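Local coordinates for protein angel homolog 2 (Homo sapiens, PDB 6RW0) that hydrolyses 2',3'-cyclic phosphates as a member of the CCR4 family of deadenylases and probably binds mRNA 3' untranslated regions, at residues N193-Y198 against D236-P241. Numbering follows the deposited sequence.
Sequences NTHLLY and DFNSVP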
ATOM      1  N   ASN A 193       3.545  -2.993  -4.569  1.00 12.88           N
ATOM      2  CA  ASN A 193       2.980  -1.717  -4.157  1.00 14.10           C
ATOM      3  C   ASN A 193       1.680  -1.503  -4.914  1.00 13.17           C
ATOM      4  O   ASN A 193       1.582  -1.835  -6.101  1.00 15.82           O
ATOM      5  CB  ASN A 193       4.009  -0.624  -4.478  1.00 14.33           C
ATOM      6  CG  ASN A 193       3.587   0.767  -4.026  1.00 16.08           C
ATOM      7  OD1 ASN A 193       2.710   0.931  -3.187  1.00 18.86           O
ATOM      8  ND2 ASN A 193       4.253   1.780  -4.567  1.00 16.04           N
ATOM      9  N   THR A 194       0.678  -0.958  -4.227  1.00 14.42           N
ATOM     10  CA  THR A 194      -0.579  -0.644  -4.886  1.00 13.35           C
ATOM     11  C   THR A 194      -1.282   0.484  -4.157  1.00 14.06           C
ATOM     12  O   THR A 194      -0.924   0.858  -3.037  1.00 14.28           O
ATOM     13  CB  THR A 194      -1.481  -1.885  -4.986  1.00 13.79           C
ATOM     14  OG1 THR A 194      -2.565  -1.637  -5.890  1.00 15.36           O
ATOM     15  CG2 THR A 194      -2.096  -2.261  -3.637  1.00 16.17           C
ATOM     16  N   HIS A 195      -2.319   0.994  -4.813  1.00 13.76           N
ATOM     17  CA  HIS A 195      -3.248   1.967  -4.241  1.00 12.82           C
ATOM     18  C   HIS A 195      -4.618   1.516  -4.745  1.00 13.36           C
ATOM     19  O   HIS A 195      -4.942   1.693  -5.924  1.00 14.60           O
ATOM     20  CB  HIS A 195      -2.887   3.377  -4.681  1.00 13.42           C
ATOM     21  CG  HIS A 195      -3.659   4.445  -3.978  1.00 14.57           C
ATOM     22  ND1 HIS A 195      -3.458   5.785  -4.228  1.00 16.49           N
ATOM     23  CD2 HIS A 195      -4.633   4.373  -3.043  1.00 15.17           C
ATOM     24  CE1 HIS A 195      -4.285   6.495  -3.478  1.00 17.66           C
ATOM     25  NE2 HIS A 195      -4.998   5.666  -2.736  1.00 17.78           N
ATOM     26  N   LEU A 196      -5.393   0.880  -3.870  1.00 12.86           N
ATOM     27  CA  LEU A 196      -6.687   0.341  -4.267  1.00 12.52           C
ATOM     28  C   LEU A 196      -7.748   1.437  -4.348  1.00 13.57           C
ATOM     29  O   LEU A 196      -7.628   2.509  -3.747  1.00 14.31           O
ATOM     30  CB  LEU A 196      -7.166  -0.733  -3.286  1.00 14.98           C
ATOM     31  CG  LEU A 196      -6.275  -1.966  -3.112  1.00 13.58           C
ATOM     32  CD1 LEU A 196      -6.990  -3.003  -2.249  1.00 15.47           C
ATOM     33  CD2 LEU A 196      -5.875  -2.562  -4.458  1.00 14.26           C
ATOM     34  N   LEU A 197      -8.803   1.147  -5.109  1.00 13.77           N
ATOM     35  CA  LEU A 197      -9.953   2.032  -5.254  1.00 14.66           C
ATOM     36  C   LEU A 197     -10.420   2.594  -3.918  1.00 14.11           C
ATOM     37  O   LEU A 197     -10.613   1.851  -2.954  1.00 15.27           O
ATOM     38  CB  LEU A 197     -11.095   1.210  -5.859  1.00 18.18           C
ATOM     39  CG  LEU A 197     -12.411   1.943  -6.065  1.00 16.36           C
ATOM     40  CD1 LEU A 197     -12.197   3.062  -7.072  1.00 17.92           C
ATOM     41  CD2 LEU A 197     -13.476   0.997  -6.537  1.00 16.57           C
ATOM     42  N   TYR A 198     -10.685   3.897  -3.856  1.00 14.24           N
ATOM     43  CA  TYR A 198     -11.173   4.516  -2.615  1.00 14.46           C
ATOM     44  C   TYR A 198     -12.648   4.162  -2.370  1.00 13.71           C
ATOM     45  O   TYR A 198     -12.899   3.746  -1.269  1.00 14.70           O
ATOM     46  CB  TYR A 198     -11.023   6.038  -2.672  1.00 16.02           C
ATOM     47  CG  TYR A 198     -11.819   6.719  -1.595  1.00 17.98           C
ATOM     48  CD1 TYR A 198     -11.444   6.616  -0.277  1.00 21.68           C
ATOM     49  CD2 TYR A 198     -12.998   7.370  -1.879  1.00 20.26           C
ATOM     50  CE1 TYR A 198     -12.202   7.167   0.734  1.00 24.12           C
ATOM     51  CE2 TYR A 198     -13.765   7.928  -0.882  1.00 22.09           C
ATOM     52  CZ  TYR A 198     -13.365   7.831   0.428  1.00 24.43           C
ATOM     53  OH  TYR A 198     -14.138   8.371   1.409  1.00 30.04           O
ATOM     54  N   ASP A 236      -1.537   1.651  -0.027  1.00 13.82           N
ATOM     55  CA  ASP A 236      -2.766   2.241   0.489  1.00 13.16           C
ATOM     56  C   ASP A 236      -3.890   1.346  -0.010  1.00 14.05           C
ATOM     57  O   ASP A 236      -4.218   1.336  -1.204  1.00 14.91           O
ATOM     58  CB  ASP A 236      -2.895   3.677   0.001  1.00 14.98           C
ATOM     59  CG  ASP A 236      -4.154   4.355   0.497  1.00 15.02           C
ATOM     60  OD1 ASP A 236      -5.091   3.654   0.928  1.00 15.49           O
ATOM     61  OD2 ASP A 236      -4.224   5.609   0.434  1.00 15.94           O
ATOM     62  N   PHE A 237      -4.443   0.549   0.900  1.00 13.34           N
ATOM     63  CA  PHE A 237      -5.478  -0.432   0.581  1.00 13.22           C
ATOM     64  C   PHE A 237      -6.880   0.117   0.780  1.00 13.04           C
ATOM     65  O   PHE A 237      -7.854  -0.578   0.473  1.00 13.44           O
ATOM     66  CB  PHE A 237      -5.260  -1.730   1.389  1.00 14.01           C
ATOM     67  CG  PHE A 237      -4.025  -2.489   0.963  1.00 14.02           C
ATOM     68  CD1 PHE A 237      -2.761  -2.058   1.338  1.00 14.94           C
ATOM     69  CD2 PHE A 237      -4.132  -3.610   0.157  1.00 15.78           C
ATOM     70  CE1 PHE A 237      -1.632  -2.718   0.920  1.00 15.46           C
ATOM     71  CE2 PHE A 237      -2.998  -4.289  -0.253  1.00 17.52           C
ATOM     72  CZ  PHE A 237      -1.749  -3.838   0.123  1.00 17.51           C
ATOM     73  N   ASN A 238      -7.002   1.352   1.270  1.00 14.25           N
ATOM     74  CA  ASN A 238      -8.301   1.983   1.508  1.00 12.91           C
ATOM     75  C   ASN A 238      -9.225   1.043   2.273  1.00 14.57           C
ATOM     76  O   ASN A 238     -10.434   0.992   2.043  1.00 15.62           O
ATOM     77  CB  ASN A 238      -8.913   2.489   0.210  1.00 13.04           C
ATOM     78  CG  ASN A 238      -8.458   3.899  -0.123  1.00 13.26           C
ATOM     79  OD1 ASN A 238      -8.474   4.786   0.729  1.00 15.60           O
ATOM     80  ND2 ASN A 238      -8.032   4.107  -1.352  1.00 14.12           N
ATOM     81  N   SER A 239      -8.639   0.306   3.212  1.00 14.29           N
ATOM     82  CA  SER A 239      -9.361  -0.665   4.014  1.00 14.21           C
ATOM     83  C   SER A 239      -8.733  -0.642   5.392  1.00 14.49           C
ATOM     84  O   SER A 239      -7.515  -0.461   5.512  1.00 15.01           O
ATOM     85  CB  SER A 239      -9.204  -2.074   3.444  1.00 14.22           C
ATOM     86  OG  SER A 239      -9.699  -2.148   2.114  1.00 15.31           O
ATOM     87  N   VAL A 240      -9.558  -0.839   6.417  1.00 14.34           N
ATOM     88  CA  VAL A 240      -9.114  -0.644   7.794  1.00 15.04           C
ATOM     89  C   VAL A 240      -8.786  -1.947   8.514  1.00 14.91           C
ATOM     90  O   VAL A 240      -9.188  -3.035   8.074  1.00 15.12           O
ATOM     91  CB  VAL A 240     -10.134   0.179   8.602  1.00 16.16           C
ATOM     92  CG1 VAL A 240     -10.461   1.494   7.889  1.00 17.26           C
ATOM     93  CG2 VAL A 240     -11.380  -0.631   8.861  1.00 17.21           C
ATOM     94  N   PRO A 241      -8.052  -1.880   9.622  1.00 15.48           N
ATOM     95  CA  PRO A 241      -7.699  -3.107  10.343  1.00 16.03           C
ATOM     96  C   PRO A 241      -8.931  -3.877  10.787  1.00 17.51           C
ATOM     97  O   PRO A 241      -9.923  -3.307  11.249  1.00 18.68           O
ATOM     98  CB  PRO A 241      -6.878  -2.593  11.532  1.00 15.37           C
ATOM     99  CG  PRO A 241      -6.261  -1.309  10.998  1.00 15.52           C
ATOM    100  CD  PRO A 241      -7.377  -0.692  10.194  1.00 15.19           C
TER
HETATM  101  O   HOH W   1      -7.522   6.920  -2.124  1.00 28.95           O
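The imidazole of His195 and the carboxylate of Asp236 run alongside each other in the same direction, their planes only 21° apart. CD2 of the ring sits 3.6 Å from Asp236 CG, and NE2 comes close to OD2 at an angle too poor for a hydrogen bond. Near the plane of the same ring, at its edge, is Asn238 ND2, and one water joins the two, 2.9 Å from His195 NE2 while accepting from ND2. The phenyl ring of Phe237 receives Thr194 CG2 over one face, displaced toward the rim, and Leu196 CD1 packs against its CD2 at 3.8 Å. The Tyr198 ring presents its edge to Asn238 OD1, the ring and amide planes being 76° apart.

Strands 189-195 and 231-236 run parallel here, neighbours in one of the two large sheets of the DNase I-like endonuclease/exonuclease/phosphatase fold, and His195 and Asp236 form the bridge at their ends. Asp236 N donates to Thr194 O, and Asp236 O in turn receives Leu196 N, 2.9 Å away and almost straight in line with the carbonyl. As a bridged pair, His195 and Asp236 send their side chains out on the same face, and CG anti to the backbone N in both (chi1 -171° in His195) lays ring and carboxylate next to each other. The His195 side chain lies about 5 Å from a bound magnesium ion.

Beyond the strand, Asp236 OD1 accepts from Asn238 N in an Asx turn, while its OD2 is held by Asn58. The turn brings the Asn238 amide against the other segment, where ND2 donates to Leu196 O at 2.9 Å with that oxygen in the amide plane. Lys206 of helix 203-220 touches Asn238 and donates to the carbonyl oxygens of Leu197 and Tyr198.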